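Local coordinates for proline dehydrogenase (PDB 3HAZ), which probably oxidises proline to glutamate in two steps, with FAD serving its proline dehydrogenase activity and NAD its aldehyde dehydrogenase domain, at residues A[569-574]-A[673-678]; A[645-650]-A[973-978]. All blocks are in the same frame, centred on the assembly; numbering follows the deposited sequence.

Contact 1. Residues A[569-574]-A[673-678]; sequences TPAGIR and ALMAGN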
loop_
_atom_site.group_PDB
_atom_site.type_symbol
_atom_site.label_atom_id
_atom_site.label_comp_id
_atom_site.label_asym_id
_atom_site.label_seq_id
_atom_site.Cartn_x
_atom_site.Cartn_y
_atom_site.Cartn_z
ATOM N N THR A 569 26.296 7.459 -26.817
ATOM C CA THR A 569 24.978 8.080 -26.915
ATOM C C THR A 569 24.025 7.464 -25.880
ATOM O O THR A 569 23.934 6.244 -25.765
ATOM C CB THR A 569 24.411 7.934 -28.335
ATOM O OG1 THR A 569 25.279 8.610 -29.255
ATOM C CG2 THR A 569 23.006 8.526 -28.426
ATOM N N PRO A 570 23.328 8.310 -25.103
ATOM C CA PRO A 570 22.395 7.815 -24.076
ATOM C C PRO A 570 21.403 6.775 -24.613
ATOM O O PRO A 570 20.900 6.918 -25.730
ATOM C CB PRO A 570 21.653 9.081 -23.639
ATOM C CG PRO A 570 22.656 10.195 -23.880
ATOM C CD PRO A 570 23.451 9.780 -25.094
ATOM N N ALA A 571 21.123 5.746 -23.813
ATOM C CA ALA A 571 20.236 4.660 -24.227
ATOM C C ALA A 571 18.852 5.153 -24.659
ATOM O O ALA A 571 18.270 4.634 -25.614
ATOM C CB ALA A 571 20.114 3.616 -23.122
ATOM N N GLY A 572 18.332 6.154 -23.960
ATOM C CA GLY A 572 17.032 6.714 -24.296
ATOM C C GLY A 572 17.014 7.294 -25.699
ATOM O O GLY A 572 16.008 7.218 -26.410
ATOM N N ILE A 573 18.140 7.872 -26.104
ATOM C CA ILE A 573 18.256 8.443 -27.441
ATOM C C ILE A 573 18.365 7.346 -28.506
ATOM O O ILE A 573 17.796 7.468 -29.592
ATOM C CB ILE A 573 19.438 9.434 -27.535
ATOM C CG1 ILE A 573 19.200 10.620 -26.593
ATOM C CG2 ILE A 573 19.627 9.923 -28.967
ATOM C CD1 ILE A 573 20.311 11.655 -26.611
ATOM N N ARG A 574 19.083 6.269 -28.194
ATOM C CA ARG A 574 19.152 5.137 -29.113
ATOM C C ARG A 574 17.765 4.503 -29.258
ATOM O O ARG A 574 17.321 4.200 -30.367
ATOM C CB ARG A 574 20.178 4.096 -28.648
ATOM C CG ARG A 574 21.536 4.679 -28.264
ATOM C CD ARG A 574 22.651 3.637 -28.323
ATOM N NE ARG A 574 22.496 2.575 -27.330
ATOM C CZ ARG A 574 23.139 2.531 -26.163
ATOM N NH1 ARG A 574 23.982 3.492 -25.825
ATOM N NH2 ARG A 574 22.936 1.516 -25.329
ATOM N N ALA A 673 21.800 -4.861 -32.281
ATOM C CA ALA A 673 23.209 -4.482 -32.164
ATOM C C ALA A 673 23.350 -2.988 -31.890
ATOM O O ALA A 673 24.074 -2.576 -30.979
ATOM C CB ALA A 673 23.965 -4.866 -33.440
ATOM N N LEU A 674 22.649 -2.183 -32.682
ATOM C CA LEU A 674 22.608 -0.738 -32.486
ATOM C C LEU A 674 22.108 -0.354 -31.096
ATOM O O LEU A 674 22.696 0.510 -30.429
ATOM C CB LEU A 674 21.723 -0.082 -33.547
ATOM C CG LEU A 674 22.266 -0.004 -34.971
ATOM C CD1 LEU A 674 21.161 0.439 -35.927
ATOM C CD2 LEU A 674 23.487 0.928 -35.055
ATOM N N MET A 675 21.025 -0.989 -30.652
ATOM C CA MET A 675 20.449 -0.647 -29.351
ATOM C C MET A 675 21.443 -0.903 -28.221
ATOM O O MET A 675 21.488 -0.157 -27.239
ATOM C CB MET A 675 19.135 -1.397 -29.094
ATOM C CG MET A 675 18.449 -0.985 -27.793
ATOM S SD MET A 675 17.857 0.729 -27.816
ATOM C CE MET A 675 18.406 1.272 -26.198
ATOM N N ALA A 676 22.245 -1.951 -28.367
ATOM C CA ALA A 676 23.225 -2.311 -27.345
ATOM C C ALA A 676 24.430 -1.368 -27.326
ATOM O O ALA A 676 25.277 -1.455 -26.437
ATOM C CB ALA A 676 23.681 -3.739 -27.534
ATOM N N GLY A 677 24.505 -0.477 -28.311
ATOM C CA GLY A 677 25.559 0.521 -28.351
ATOM C C GLY A 677 26.689 0.181 -29.309
ATOM O O GLY A 677 27.761 0.776 -29.253
ATOM N N ASN A 678 26.453 -0.790 -30.182
ATOM C CA ASN A 678 27.426 -1.157 -31.206
ATOM C C ASN A 678 27.182 -0.407 -32.501
ATOM O O ASN A 678 26.045 -0.064 -32.821
ATOM C CB ASN A 678 27.321 -2.646 -31.512
ATOM C CG ASN A 678 27.485 -3.503 -30.287
ATOM O OD1 ASN A 678 28.602 -3.720 -29.826
ATOM N ND2 ASN A 678 26.368 -4.018 -29.758
HETATM O O HOH W 1 25.214 0.117 -23.888
#

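Contact 2. Residues A[645-650]-A[973-978]; sequences LTMRGR and YLARFA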
loop_
_atom_site.group_PDB
_atom_site.type_symbol
_atom_site.label_atom_id
_atom_site.label_comp_id
_atom_site.label_asym_id
_atom_site.label_seq_id
_atom_site.Cartn_x
_atom_site.Cartn_y
_atom_site.Cartn_z
ATOM N N LEU A 645 27.199 -2.063 -11.727
ATOM C CA LEU A 645 27.335 -2.878 -12.933
ATOM C C LEU A 645 26.688 -2.178 -14.129
ATOM O O LEU A 645 25.532 -1.739 -14.064
ATOM C CB LEU A 645 26.689 -4.254 -12.718
ATOM C CG LEU A 645 26.791 -5.304 -13.831
ATOM C CD1 LEU A 645 28.243 -5.690 -14.111
ATOM C CD2 LEU A 645 25.980 -6.544 -13.467
ATOM N N THR A 646 27.440 -2.060 -15.218
ATOM C CA THR A 646 26.916 -1.442 -16.431
ATOM C C THR A 646 27.117 -2.372 -17.623
ATOM O O THR A 646 27.859 -3.350 -17.537
ATOM C CB THR A 646 27.585 -0.075 -16.716
ATOM O OG1 THR A 646 29.005 -0.226 -16.707
ATOM C CG2 THR A 646 27.204 0.950 -15.658
ATOM N N MET A 647 26.447 -2.058 -18.726
ATOM C CA MET A 647 26.560 -2.822 -19.962
ATOM C C MET A 647 26.900 -1.873 -21.094
ATOM O O MET A 647 26.157 -0.935 -21.375
ATOM C CB MET A 647 25.238 -3.502 -20.287
ATOM C CG MET A 647 24.616 -4.207 -19.115
ATOM S SD MET A 647 25.165 -5.904 -19.055
ATOM C CE MET A 647 24.141 -6.567 -20.360
ATOM N N ARG A 648 28.012 -2.127 -21.760
ATOM C CA ARG A 648 28.476 -1.221 -22.790
ATOM C C ARG A 648 28.495 -1.937 -24.129
ATOM O O ARG A 648 28.585 -3.163 -24.180
ATOM C CB ARG A 648 29.870 -0.701 -22.427
ATOM C CG ARG A 648 29.968 -0.185 -20.997
ATOM C CD ARG A 648 31.375 0.297 -20.641
ATOM N NE ARG A 648 31.928 1.185 -21.659
ATOM C CZ ARG A 648 32.777 2.180 -21.414
ATOM N NH1 ARG A 648 33.220 2.925 -22.420
ATOM N NH2 ARG A 648 33.178 2.439 -20.172
ATOM N N GLY A 649 28.401 -1.177 -25.215
ATOM C CA GLY A 649 28.526 -1.769 -26.536
ATOM C C GLY A 649 29.869 -2.473 -26.646
ATOM O O GLY A 649 30.797 -2.155 -25.910
ATOM N N ARG A 650 29.977 -3.431 -27.557
ATOM C CA ARG A 650 31.199 -4.218 -27.690
ATOM C C ARG A 650 32.163 -3.616 -28.701
ATOM O O ARG A 650 33.377 -3.703 -28.531
ATOM C CB ARG A 650 30.865 -5.655 -28.107
ATOM C CG ARG A 650 30.274 -6.507 -27.000
ATOM C CD ARG A 650 30.004 -7.931 -27.475
ATOM N NE ARG A 650 29.742 -8.820 -26.346
ATOM C CZ ARG A 650 30.693 -9.407 -25.627
ATOM N NH1 ARG A 650 31.968 -9.216 -25.933
ATOM N NH2 ARG A 650 30.373 -10.190 -24.606
ATOM N N TYR A 973 18.142 -11.423 -25.391
ATOM C CA TYR A 973 18.818 -11.144 -26.659
ATOM C C TYR A 973 19.846 -10.012 -26.593
ATOM O O TYR A 973 20.998 -10.183 -27.004
ATOM C CB TYR A 973 17.774 -10.818 -27.723
ATOM C CG TYR A 973 18.244 -10.925 -29.158
ATOM C CD1 TYR A 973 18.641 -12.148 -29.694
ATOM C CD2 TYR A 973 18.244 -9.810 -29.991
ATOM C CE1 TYR A 973 19.047 -12.252 -31.018
ATOM C CE2 TYR A 973 18.645 -9.904 -31.312
ATOM C CZ TYR A 973 19.045 -11.125 -31.819
ATOM O OH TYR A 973 19.440 -11.211 -33.130
ATOM N N LEU A 974 19.423 -8.854 -26.093
ATOM C CA LEU A 974 20.248 -7.651 -26.149
ATOM C C LEU A 974 21.563 -7.776 -25.383
ATOM O O LEU A 974 22.598 -7.285 -25.834
ATOM C CB LEU A 974 19.462 -6.428 -25.665
ATOM C CG LEU A 974 18.310 -5.990 -26.579
ATOM C CD1 LEU A 974 17.709 -4.666 -26.130
ATOM C CD2 LEU A 974 18.769 -5.900 -28.026
ATOM N N ALA A 975 21.513 -8.428 -24.227
ATOM C CA ALA A 975 22.680 -8.568 -23.365
ATOM C C ALA A 975 23.859 -9.184 -24.106
ATOM O O ALA A 975 25.008 -8.828 -23.855
ATOM C CB ALA A 975 22.338 -9.400 -22.129
ATOM N N ARG A 976 23.571 -10.118 -25.006
ATOM C CA ARG A 976 24.621 -10.778 -25.780
ATOM C C ARG A 976 25.409 -9.808 -26.668
ATOM O O ARG A 976 26.563 -10.077 -27.014
ATOM C CB ARG A 976 24.029 -11.899 -26.631
ATOM C CG ARG A 976 25.053 -12.891 -27.134
ATOM C CD ARG A 976 25.512 -13.809 -26.015
ATOM N NE ARG A 976 26.437 -14.813 -26.524
ATOM C CZ ARG A 976 27.760 -14.724 -26.428
ATOM N NH1 ARG A 976 28.315 -13.681 -25.827
ATOM N NH2 ARG A 976 28.527 -15.681 -26.924
ATOM N N PHE A 977 24.790 -8.684 -27.036
ATOM C CA PHE A 977 25.442 -7.697 -27.901
ATOM C C PHE A 977 26.300 -6.717 -27.110
ATOM O O PHE A 977 26.947 -5.837 -27.687
ATOM C CB PHE A 977 24.413 -6.909 -28.714
ATOM C CG PHE A 977 23.672 -7.733 -29.733
ATOM C CD1 PHE A 977 22.563 -8.485 -29.366
ATOM C CD2 PHE A 977 24.070 -7.739 -31.058
ATOM C CE1 PHE A 977 21.865 -9.237 -30.307
ATOM C CE2 PHE A 977 23.382 -8.487 -32.006
ATOM C CZ PHE A 977 22.275 -9.238 -31.627
ATOM N N ALA A 978 26.291 -6.852 -25.789
ATOM C CA ALA A 978 27.007 -5.911 -24.934
ATOM C C ALA A 978 28.042 -6.604 -24.061
ATOM O O ALA A 978 28.098 -7.831 -24.004
ATOM C CB ALA A 978 26.027 -5.120 -24.071
#

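Contact 1. Residues A[569-574]-A[673-678]
Arg574 reaches across to Met675 and grips its carbonyl O side-on. Arg574 NE and Arg574 NH2 both donate to this one atom, each at 2.9 Å from Met675 O. The two bonds are bent at the hydrogen, 144° from NE and 141° from NH2. Met675 O lies close to the guanidinium plane, but both donors come from the same face of the carbonyl. A bend at chi3 (-66°) folds the arginine chain round to this oxygen. The group is sandwiched: Gly677 CA is over one face and Ala571 CA over the other. Arg574 NH1 turns back to Thr569 O in a weak bond of 2.8 Å. Arg574 NH2 also meets a water weakly, and that water donates to Ala676 O. The Met675 chain starts away from Arg574 but bends at chi2 and chi3, which brings Met675 CE to 3.4 Å from Ala571 O. The remaining carbonyls of the turn are also used. Leu674 O takes Gly677 N and the indole NE1 of Trp566, while Ala673 O takes both the N and the ND2 of Asn678. Gly677, with positive phi, closes helix 664-675 in a Schellman motif. This helix links parallel strands 641-656 and 679-683 in a beta-alpha-beta crossover of the Rossmann-type aldehyde dehydrogenase fold.

Contact 2. Residues A[645-650]-A[973-978]
Ala978 meets Arg648 where the chain leaves a helical turn, in which Ala978 N bonds Ala975 O at 3.0 Å, and becomes extended. Ala978 CB lies close on the carbonyl, 3.2 Å from Arg648 O. Next to it Met647 sets out toward the turn. Its CG is anti to the carbonyl carbon (chi1 -47°), and further bends bring Met647 CE to 3.8 Å from Ala975 CB. Met647 CB also rests 4.2 Å from Ala978 CB, and Phe629 of helix 604-629 touches both residues. From Ala978 onward strand 978-986 runs antiparallel to strand 641-656. The pair is consistent with the beta flap of aldehyde dehydrogenases, which reaches to a second subunit. Arg648 turns away from the turn, and its guanidinium bonds Gln981 of its own chain and the carbonyls of Ile932 and Asp933 of the second subunit. Arg650 also points toward the turn, its chain extended from CG to NE. Arg650 CG passes 3.5 Å from Phe977 O. Arg650 NE makes a weak bond of 3.5 Å to Arg976 O, with an angle of 142° at the hydrogen, and lies 3.0 Å from Ala978 O. Arg650 NH2 gives a weak bond to Thr964 O of the second subunit. Replacing Arg650 with an alanine would probably deprive Arg976 O and that Thr964 O of these weak bonds and open a gap beside Phe977 O. Arg650 NH2 also comes to the edge of the Arg976 guanidinium, 4.2 Å from Arg976 NH1, so two like charges are close. Arg976 of the second subunit also comes close to Arg976 of this chain, another pair of like charges. Phe977 points away from the strand, and its CE1 sits over the Tyr973 ring, offset toward the rim.

The centres of contacts 1 and 2 are about 10 Å apart, and Asn678 ties them together. Asn678 OD1 probably accepts from Arg650 N at 2.7 Å, and Asn678 ND2 probably donates to Phe977 O at 2.8 Å. One amide thus joins the end of helix 664-675 to both segments of contact 2. Packing adds to this: Ala676 CB lies 3.5 Å from Phe977 CB, and the Phe977 ring lies against Ala673. Contact 1 is away from the annotated sites. Contact 2 is nearer to them, with the Arg976 side chain about 9 Å from that of Glu760, a predicted active-site residue. The Phe977 side chain is about 12 Å from the bound NAD.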